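Local coordinates for protein CD180 antigen (Mus musculus, PDB 3T6Q) that may cooperate with MD-1 and TLR4 in the innate response of B cells to bacterial lipopolysaccharide, leading to NF-kappa-B activation, at residues Q213-I218 and P245-G250; Y265-S270 and A310-N315; N272-F277 and L283-T288. One frame throughout, in Å; residues are numbered along the deposited sequence.

Contact 1: residues Q213-I218 and P245-G250. With CU (copper (II) ion), chain J.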
loop_
_atom_site.group_PDB
_atom_site.type_symbol
_atom_site.label_atom_id
_atom_site.label_comp_id
_atom_site.label_asym_id
_atom_site.label_seq_id
_atom_site.Cartn_x
_atom_site.Cartn_y
_atom_site.Cartn_z
ATOM N N GLN A 213 5.871 19.072 6.279
ATOM C CA GLN A 213 6.376 20.102 5.379
ATOM C C GLN A 213 5.807 21.485 5.721
ATOM O O GLN A 213 6.209 22.488 5.107
ATOM C CB GLN A 213 6.081 19.718 3.905
ATOM C CG GLN A 213 6.732 18.397 3.457
ATOM C CD GLN A 213 8.266 18.424 3.505
ATOM O OE1 GLN A 213 8.911 19.126 2.712
ATOM N NE2 GLN A 213 8.860 17.651 4.435
ATOM N N ASN A 214 4.898 21.551 6.703
ATOM C CA ASN A 214 4.260 22.836 7.027
ATOM C C ASN A 214 4.090 23.090 8.523
ATOM O O ASN A 214 3.000 22.917 9.077
ATOM C CB ASN A 214 2.950 23.057 6.236
ATOM C CG ASN A 214 2.575 24.547 6.113
ATOM O OD1 ASN A 214 2.877 25.373 7.001
ATOM N ND2 ASN A 214 1.899 24.896 5.011
ATOM N N LEU A 215 5.199 23.508 9.157
ATOM C CA LEU A 215 5.228 23.733 10.581
ATOM C C LEU A 215 4.172 24.784 11.010
ATOM O O LEU A 215 3.542 24.628 12.036
ATOM C CB LEU A 215 6.623 24.189 11.015
ATOM C CG LEU A 215 7.720 23.121 11.140
ATOM C CD1 LEU A 215 9.054 23.763 11.536
ATOM C CD2 LEU A 215 7.304 22.077 12.176
ATOM N N LEU A 216 3.978 25.814 10.194
ATOM C CA LEU A 216 3.055 26.925 10.514
ATOM C C LEU A 216 1.659 26.347 10.754
ATOM O O LEU A 216 1.015 26.679 11.761
ATOM C CB LEU A 216 3.021 27.938 9.363
ATOM C CG LEU A 216 2.834 29.460 9.495
ATOM C CD1 LEU A 216 2.255 29.992 8.186
ATOM C CD2 LEU A 216 1.915 29.808 10.621
ATOM N N VAL A 217 1.225 25.448 9.859
ATOM C CA VAL A 217 -0.070 24.774 9.919
ATOM C C VAL A 217 -0.241 23.978 11.199
ATOM O O VAL A 217 -1.319 24.022 11.800
ATOM C CB VAL A 217 -0.319 23.855 8.683
ATOM C CG1 VAL A 217 -1.305 22.726 8.979
ATOM C CG2 VAL A 217 -0.794 24.675 7.506
ATOM N N ILE A 218 0.819 23.268 11.611
ATOM C CA ILE A 218 0.774 22.441 12.808
ATOM C C ILE A 218 0.597 23.311 14.071
ATOM O O ILE A 218 -0.270 23.038 14.911
ATOM C CB ILE A 218 2.078 21.567 12.981
ATOM C CG1 ILE A 218 2.296 20.591 11.818
ATOM C CG2 ILE A 218 2.050 20.783 14.286
ATOM C CD1 ILE A 218 1.160 19.629 11.500
ATOM N N PRO A 245 11.098 33.520 12.757
ATOM C CA PRO A 245 10.202 33.623 13.932
ATOM C C PRO A 245 8.730 33.400 13.572
ATOM O O PRO A 245 7.982 32.864 14.400
ATOM C CB PRO A 245 10.428 35.067 14.414
ATOM C CG PRO A 245 11.823 35.382 13.998
ATOM C CD PRO A 245 12.018 34.680 12.679
ATOM N N ALA A 246 8.328 33.795 12.349
ATOM C CA ALA A 246 6.919 33.648 11.906
ATOM C C ALA A 246 6.338 32.235 12.043
ATOM O O ALA A 246 5.161 32.082 12.332
ATOM C CB ALA A 246 6.728 34.128 10.465
ATOM N N VAL A 247 7.160 31.209 11.789
ATOM C CA VAL A 247 6.701 29.837 11.793
ATOM C C VAL A 247 6.059 29.434 13.135
ATOM O O VAL A 247 5.128 28.636 13.176
ATOM C CB VAL A 247 7.904 28.903 11.432
ATOM C CG1 VAL A 247 7.604 27.453 11.751
ATOM C CG2 VAL A 247 8.293 29.072 9.950
ATOM N N PHE A 248 6.565 29.986 14.232
ATOM C CA PHE A 248 6.252 29.485 15.589
ATOM C C PHE A 248 5.149 30.231 16.347
ATOM O O PHE A 248 4.908 29.951 17.529
ATOM C CB PHE A 248 7.530 29.490 16.429
ATOM C CG PHE A 248 8.646 28.688 15.798
ATOM C CD1 PHE A 248 8.533 27.289 15.670
ATOM C CD2 PHE A 248 9.775 29.316 15.310
ATOM C CE1 PHE A 248 9.553 26.534 15.084
ATOM C CE2 PHE A 248 10.797 28.565 14.700
ATOM C CZ PHE A 248 10.682 27.177 14.597
ATOM N N GLU A 249 4.503 31.174 15.668
ATOM C CA GLU A 249 3.473 32.050 16.290
ATOM C C GLU A 249 2.436 31.279 17.117
ATOM O O GLU A 249 2.102 31.692 18.237
ATOM C CB GLU A 249 2.806 32.897 15.184
ATOM C CG GLU A 249 3.734 33.995 14.647
ATOM C CD GLU A 249 4.016 35.101 15.663
ATOM O OE1 GLU A 249 3.254 36.120 15.667
ATOM O OE2 GLU A 249 4.990 35.002 16.471
ATOM N N GLY A 250 1.952 30.145 16.584
ATOM C CA GLY A 250 0.934 29.324 17.279
ATOM C C GLY A 250 1.385 28.769 18.620
ATOM O O GLY A 250 0.577 28.454 19.501
HETATM CU CU CU J . 5.314 36.557 17.689
HETATM O O HOH W 1 2.380 29.064 13.903
#
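Leu215 and Val247 make the apolar centre of this contact. Leu215 CB lies 3.5 Å from Val247 CG1, tighter than a usual carbon-carbon contact. The same methyl also reaches Leu215 CD1 at 4.0 Å. CG1 of Val247 stands anti to the backbone N (chi1 166°) and is the branch that meets Leu215. It also sits over one face of the Phe248 ring, offset toward the rim. Nearer the surface, Leu216 CD2 approaches Ala246 O at 4.3 Å.

The two segments are a short helix and a 3-10 segment from neighbouring turns of the leucine-rich-repeat solenoid of a Toll-like receptor relative. They pack side by side on its outer, convex side. Asn214 is the N-cap of helix 215-221, and its OD1 accepts a weak capping bond from Val217 N.

No direct hydrogen bond joins the segments. One water bridges them instead. It donates to Val247 O, accepts from Gly250 N, and donates weakly to Leu216 O.

Glu249 turns to a metal. Its OE2 binds the copper(II) ion at 2.0 Å, while OE1 stays 2.9 Å from the copper. The chain bends at chi2 (-69°) on its way there. His275 is the other protein ligand.

Contact 2: residues Y265-S270 and A310-N315; sequences YFFNIS and ANKFEN
Phe267 and Lys312 touch at the surface, between loops of LRR 8 and LRR 10 in the leucine-rich-repeat solenoid. Each loop follows a strand of the concave side. As LRR 9 lies between them, the contact reaches across one repeat. It is small, with 60 Å² buried in all.

Lys312 carries it with a long side chain. At chi1 (41°) CG lies between the backbone N and the carbonyl carbon; beyond it the chain is roughly extended. This stretches the ammonium group out toward the Tyr265 hydroxyl. On the way, Lys312 CE passes Phe267 CD2 at 4.3 Å. The approach to the ring is oblique. Phe267 has CG anti to the backbone N (chi1 180°), and its ring extends toward the lysine.

Tyr265 does not touch Lys312 directly. Its ring meets His289 edge-to-face, and its hydroxyl joins the lysine through a water. Lys312 NZ donates to this water, at 2.8 Å from its oxygen. The loops are tied to the repeat between them by backbone bonds: Phe266 pairs with Thr288, and Lys312 with Leu290.

The bridging water lies 3.1 Å from Tyr265 OH, and its oxygen sits 3.1 Å above one face of the Phe267 ring, offset toward the rim.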
loop_
_atom_site.group_PDB
_atom_site.type_symbol
_atom_site.label_atom_id
_atom_site.label_comp_id
_atom_site.label_asym_id
_atom_site.label_seq_id
_atom_site.Cartn_x
_atom_site.Cartn_y
_atom_site.Cartn_z
ATOM N N TYR A 265 16.343 23.824 9.037
ATOM C CA TYR A 265 17.446 24.717 8.691
ATOM C C TYR A 265 17.360 26.040 9.458
ATOM O O TYR A 265 16.720 26.983 8.996
ATOM C CB TYR A 265 17.475 24.945 7.182
ATOM C CG TYR A 265 18.720 25.629 6.653
ATOM C CD1 TYR A 265 18.631 26.860 5.980
ATOM C CD2 TYR A 265 19.988 25.051 6.815
ATOM C CE1 TYR A 265 19.762 27.484 5.483
ATOM C CE2 TYR A 265 21.128 25.673 6.312
ATOM C CZ TYR A 265 20.998 26.888 5.654
ATOM O OH TYR A 265 22.105 27.517 5.156
ATOM N N PHE A 266 18.014 26.095 10.627
ATOM C CA PHE A 266 18.044 27.296 11.448
ATOM C C PHE A 266 19.176 28.288 11.112
ATOM O O PHE A 266 18.938 29.480 11.192
ATOM C CB PHE A 266 18.094 26.973 12.950
ATOM C CG PHE A 266 16.759 26.552 13.559
ATOM C CD1 PHE A 266 16.051 27.429 14.417
ATOM C CD2 PHE A 266 16.228 25.266 13.358
ATOM C CE1 PHE A 266 14.837 27.010 15.019
ATOM C CE2 PHE A 266 15.028 24.848 13.959
ATOM C CZ PHE A 266 14.325 25.726 14.777
ATOM N N PHE A 267 20.363 27.819 10.728
ATOM C CA PHE A 267 21.504 28.719 10.351
ATOM C C PHE A 267 21.157 30.223 10.187
ATOM O O PHE A 267 20.214 30.572 9.465
ATOM C CB PHE A 267 22.200 28.203 9.070
ATOM C CG PHE A 267 23.363 29.060 8.618
ATOM C CD1 PHE A 267 23.231 29.922 7.516
ATOM C CD2 PHE A 267 24.591 29.021 9.293
ATOM C CE1 PHE A 267 24.299 30.723 7.096
ATOM C CE2 PHE A 267 25.659 29.827 8.881
ATOM C CZ PHE A 267 25.513 30.679 7.783
ATOM N N ASN A 268 21.913 31.113 10.842
ATOM C CA ASN A 268 21.670 32.587 10.743
ATOM C C ASN A 268 20.294 33.002 11.286
ATOM O O ASN A 268 19.545 33.803 10.727
ATOM C CB ASN A 268 21.901 33.178 9.329
ATOM C CG ASN A 268 22.070 34.712 9.352
ATOM O OD1 ASN A 268 21.612 35.433 8.467
ATOM N ND2 ASN A 268 22.713 35.201 10.381
ATOM N N ILE A 269 20.021 32.435 12.431
ATOM C CA ILE A 269 18.824 32.614 13.197
ATOM C C ILE A 269 18.661 34.079 13.716
ATOM O O ILE A 269 19.625 34.719 14.140
ATOM C CB ILE A 269 18.968 31.573 14.337
ATOM C CG1 ILE A 269 17.726 31.365 15.116
ATOM C CG2 ILE A 269 20.078 31.952 15.316
ATOM C CD1 ILE A 269 17.978 30.330 16.188
ATOM N N SER A 270 17.433 34.591 13.676
ATOM C CA SER A 270 17.085 35.870 14.285
ATOM C C SER A 270 17.145 35.733 15.808
ATOM O O SER A 270 16.794 34.663 16.352
ATOM C CB SER A 270 15.655 36.270 13.849
ATOM O OG SER A 270 15.115 37.208 14.780
ATOM N N ALA A 310 25.375 18.076 17.195
ATOM C CA ALA A 310 25.481 17.829 15.764
ATOM C C ALA A 310 25.345 19.109 14.936
ATOM O O ALA A 310 24.932 19.069 13.787
ATOM C CB ALA A 310 24.510 16.720 15.305
ATOM N N ASN A 311 25.693 20.235 15.548
ATOM C CA ASN A 311 25.705 21.529 14.879
ATOM C C ASN A 311 27.140 21.878 14.487
ATOM O O ASN A 311 27.992 20.971 14.484
ATOM C CB ASN A 311 25.041 22.533 15.807
ATOM C CG ASN A 311 23.531 22.409 15.701
ATOM O OD1 ASN A 311 23.015 22.387 14.598
ATOM N ND2 ASN A 311 22.857 22.151 16.814
ATOM N N LYS A 312 27.439 23.153 14.214
ATOM C CA LYS A 312 28.755 23.490 13.692
ATOM C C LYS A 312 29.355 24.727 14.331
ATOM O O LYS A 312 29.866 25.591 13.658
ATOM C CB LYS A 312 28.811 23.536 12.144
ATOM C CG LYS A 312 27.621 24.187 11.499
ATOM C CD LYS A 312 27.634 24.118 9.963
ATOM C CE LYS A 312 26.759 25.263 9.411
ATOM N NZ LYS A 312 26.588 25.225 7.927
ATOM N N PHE A 313 29.321 24.778 15.652
ATOM C CA PHE A 313 29.983 25.867 16.391
ATOM C C PHE A 313 31.479 25.727 16.282
ATOM O O PHE A 313 31.992 24.588 16.202
ATOM C CB PHE A 313 29.602 25.804 17.885
ATOM C CG PHE A 313 28.096 25.881 18.111
ATOM C CD1 PHE A 313 27.409 27.083 17.921
ATOM C CD2 PHE A 313 27.365 24.735 18.442
ATOM C CE1 PHE A 313 26.016 27.133 18.066
ATOM C CE2 PHE A 313 25.988 24.774 18.606
ATOM C CZ PHE A 313 25.306 25.971 18.420
ATOM N N GLU A 314 32.184 26.855 16.315
ATOM C CA GLU A 314 33.650 26.841 16.410
ATOM C C GLU A 314 34.091 26.936 17.854
ATOM O O GLU A 314 35.129 26.406 18.238
ATOM C CB GLU A 314 34.244 28.020 15.633
ATOM C CG GLU A 314 34.034 27.868 14.133
ATOM C CD GLU A 314 34.203 29.182 13.385
ATOM O OE1 GLU A 314 34.938 30.075 13.876
ATOM O OE2 GLU A 314 33.588 29.314 12.301
ATOM N N ASN A 315 33.303 27.638 18.650
ATOM C CA ASN A 315 33.681 27.934 20.029
ATOM C C ASN A 315 32.429 27.736 20.892
ATOM O O ASN A 315 31.309 27.926 20.416
ATOM C CB ASN A 315 34.229 29.390 20.099
ATOM C CG ASN A 315 34.992 29.699 21.385
ATOM O OD1 ASN A 315 36.150 30.125 21.344
ATOM N ND2 ASN A 315 34.350 29.508 22.521
HETATM O O HOH W 2 24.636 26.833 6.828
#

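Contact 3: residues N272-F277 and L283-T288. With CU (copper (II) ion), chain J.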
loop_
_atom_site.group_PDB
_atom_site.type_symbol
_atom_site.label_atom_id
_atom_site.label_comp_id
_atom_site.label_asym_id
_atom_site.label_seq_id
_atom_site.Cartn_x
_atom_site.Cartn_y
_atom_site.Cartn_z
ATOM N N ASN A 272 15.001 36.927 17.610
ATOM C CA ASN A 272 13.579 36.825 17.981
ATOM C C ASN A 272 12.961 35.453 17.691
ATOM O O ASN A 272 11.744 35.256 17.877
ATOM C CB ASN A 272 12.764 37.910 17.257
ATOM C CG ASN A 272 11.555 38.343 18.055
ATOM O OD1 ASN A 272 11.514 38.161 19.279
ATOM N ND2 ASN A 272 10.561 38.934 17.364
ATOM N N THR A 273 13.788 34.489 17.269
ATOM C CA THR A 273 13.265 33.198 16.777
ATOM C C THR A 273 12.426 32.446 17.836
ATOM O O THR A 273 11.414 31.845 17.487
ATOM C CB THR A 273 14.400 32.272 16.310
ATOM O OG1 THR A 273 15.105 32.914 15.244
ATOM C CG2 THR A 273 13.851 30.894 15.822
ATOM N N PHE A 274 12.862 32.480 19.103
ATOM C CA PHE A 274 12.226 31.669 20.141
ATOM C C PHE A 274 11.325 32.455 21.104
ATOM O O PHE A 274 10.980 31.962 22.189
ATOM C CB PHE A 274 13.298 30.879 20.918
ATOM C CG PHE A 274 14.097 29.946 20.021
ATOM C CD1 PHE A 274 13.517 28.764 19.535
ATOM C CD2 PHE A 274 15.393 30.264 19.650
ATOM C CE1 PHE A 274 14.236 27.896 18.683
ATOM C CE2 PHE A 274 16.130 29.396 18.815
ATOM C CZ PHE A 274 15.553 28.232 18.326
ATOM N N HIS A 275 10.881 33.643 20.698
ATOM C CA HIS A 275 10.058 34.443 21.632
ATOM C C HIS A 275 8.739 33.789 22.036
ATOM O O HIS A 275 8.245 34.122 23.101
ATOM C CB HIS A 275 9.819 35.873 21.109
ATOM C CG HIS A 275 8.843 35.948 19.955
ATOM N ND1 HIS A 275 9.225 35.872 18.658
ATOM C CD2 HIS A 275 7.451 36.077 19.946
ATOM C CE1 HIS A 275 8.143 35.972 17.856
ATOM N NE2 HIS A 275 7.057 36.095 18.648
ATOM N N CYS A 276 8.176 32.859 21.224
ATOM C CA CYS A 276 7.007 32.062 21.657
ATOM C C CYS A 276 7.262 30.807 22.517
ATOM O O CYS A 276 6.304 30.057 22.831
ATOM C CB CYS A 276 6.071 31.706 20.476
ATOM S SG CYS A 276 5.024 33.116 20.018
ATOM N N PHE A 277 8.505 30.597 22.939
ATOM C CA PHE A 277 8.893 29.316 23.546
ATOM C C PHE A 277 8.974 29.450 25.052
ATOM O O PHE A 277 9.480 28.548 25.732
ATOM C CB PHE A 277 10.274 28.827 23.003
ATOM C CG PHE A 277 10.232 28.299 21.579
ATOM C CD1 PHE A 277 9.908 29.118 20.506
ATOM C CD2 PHE A 277 10.543 26.946 21.319
ATOM C CE1 PHE A 277 9.921 28.614 19.196
ATOM C CE2 PHE A 277 10.516 26.424 20.031
ATOM C CZ PHE A 277 10.214 27.256 18.953
ATOM N N LEU A 283 14.208 21.848 24.894
ATOM C CA LEU A 283 14.245 22.219 23.473
ATOM C C LEU A 283 15.388 21.444 22.795
ATOM O O LEU A 283 16.548 21.444 23.264
ATOM C CB LEU A 283 14.434 23.743 23.288
ATOM C CG LEU A 283 14.855 24.267 21.908
ATOM C CD1 LEU A 283 13.699 24.008 20.938
ATOM C CD2 LEU A 283 15.118 25.749 22.088
ATOM N N ASP A 284 15.053 20.780 21.706
ATOM C CA ASP A 284 16.060 19.963 20.985
ATOM C C ASP A 284 16.307 20.533 19.589
ATOM O O ASP A 284 15.425 20.471 18.716
ATOM C CB ASP A 284 15.591 18.502 20.874
ATOM C CG ASP A 284 16.719 17.560 20.438
ATOM O OD1 ASP A 284 17.489 17.919 19.493
ATOM O OD2 ASP A 284 16.859 16.487 21.084
ATOM N N LEU A 285 17.520 21.031 19.357
ATOM C CA LEU A 285 17.895 21.612 18.044
ATOM C C LEU A 285 19.019 20.811 17.366
ATOM O O LEU A 285 19.911 21.388 16.736
ATOM C CB LEU A 285 18.278 23.067 18.236
ATOM C CG LEU A 285 17.131 23.985 18.750
ATOM C CD1 LEU A 285 17.694 25.343 19.167
ATOM C CD2 LEU A 285 16.060 24.182 17.671
ATOM N N THR A 286 18.971 19.483 17.528
ATOM C CA THR A 286 19.962 18.569 16.962
ATOM C C THR A 286 20.105 18.768 15.446
ATOM O O THR A 286 19.089 18.781 14.709
ATOM C CB THR A 286 19.587 17.106 17.238
ATOM O OG1 THR A 286 19.658 16.862 18.636
ATOM C CG2 THR A 286 20.618 16.140 16.507
ATOM N N ALA A 287 21.333 18.977 15.000
ATOM C CA ALA A 287 21.651 19.003 13.546
ATOM C C ALA A 287 20.838 20.048 12.765
ATOM O O ALA A 287 20.315 19.736 11.693
ATOM C CB ALA A 287 21.470 17.610 12.944
ATOM N N THR A 288 20.771 21.271 13.273
ATOM C CA THR A 288 19.965 22.319 12.646
ATOM C C THR A 288 20.821 23.346 11.912
ATOM O O THR A 288 20.347 24.468 11.605
ATOM C CB THR A 288 19.058 23.058 13.680
ATOM O OG1 THR A 288 19.838 23.471 14.831
ATOM C CG2 THR A 288 17.847 22.131 14.079
HETATM CU CU CU J . 5.314 36.557 17.689
#
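Asp284 OD1 is gripped twice by Thr286, at the end of strand 282-284. Thr286 N donates to it at 2.9 Å, which makes an Asx turn. Asp284 OD1 takes the Thr286 OG1 bond on its syn lone pair, at 2.6 Å. The two bonds hold the carboxylate against the start of the turn that leaves the strand. Just beyond, Thr288 OG1 donates to Leu285 O, with the donor tilted 32° from the carbonyl plane.

Leu283 of the strand and Leu285 just after it, both in LRR 9, face the loop 272-277. Phe274 is the main partner. Leu283 CD2 lies over one face of its ring, 4.1 Å from CE1 and offset toward the rim. Thr273 CG2 covers the opposite face, over the ring centre. Leu285 comes from the opposite direction and brings CD1 to 3.7 Å from Phe274 CZ, obliquely. Leu283 CG is anti to the backbone N (chi1 164°), and its two methyls divide between two rings. CD1 goes to Phe277 CE2 at 4.1 Å, again obliquely. Phe274 CD1 stands over the centre of one Phe277 face, while Phe277 CD1 lies at the edge of the Phe274 ring: a T-shaped pair. This is the hydrophobic core of the leucine-rich-repeat solenoid, where these leucines meet phenylalanines of the outer loop 272-277.

Two overlapping type I turns, Asn272 to His275 and Phe274 to Phe277, shape that loop. Outward from them, His275 ND1 donates to Asn272 O at 2.7 Å, in both the ring plane and the carbonyl plane. Cys276 is disulfide-bonded to Cys252.

With ND1 donating to a carbonyl, the imidazole presents NE2 to the copper(II) ion, 2.0 Å away. The hydrogen bond probably fixes the ring rotation and makes NE2 the metal-binding nitrogen.

The touching residues of contact 3 are all buried; contact 1 mixes buried and exposed ones, and contact 2 lies at the surface. All three sit in adjacent turns of the solenoid. Segments 265-270 and 272-277 lie in the same loop between strands 255-260 and 282-284. Contact 3 is nested in the loop closed by contact 2, and Phe266 and Ile269 of contact 2 pack on its Phe274. Contacts 1 and 3 meet at the copper(II) ion, and the ring of Phe248 meets Phe277 edge-to-face. Contact 3 joins its segments by apolar groups alone. Contact 1 adds a bridging water to a small apolar patch, and contact 2 relies on a lysine, an aromatic ring and a water.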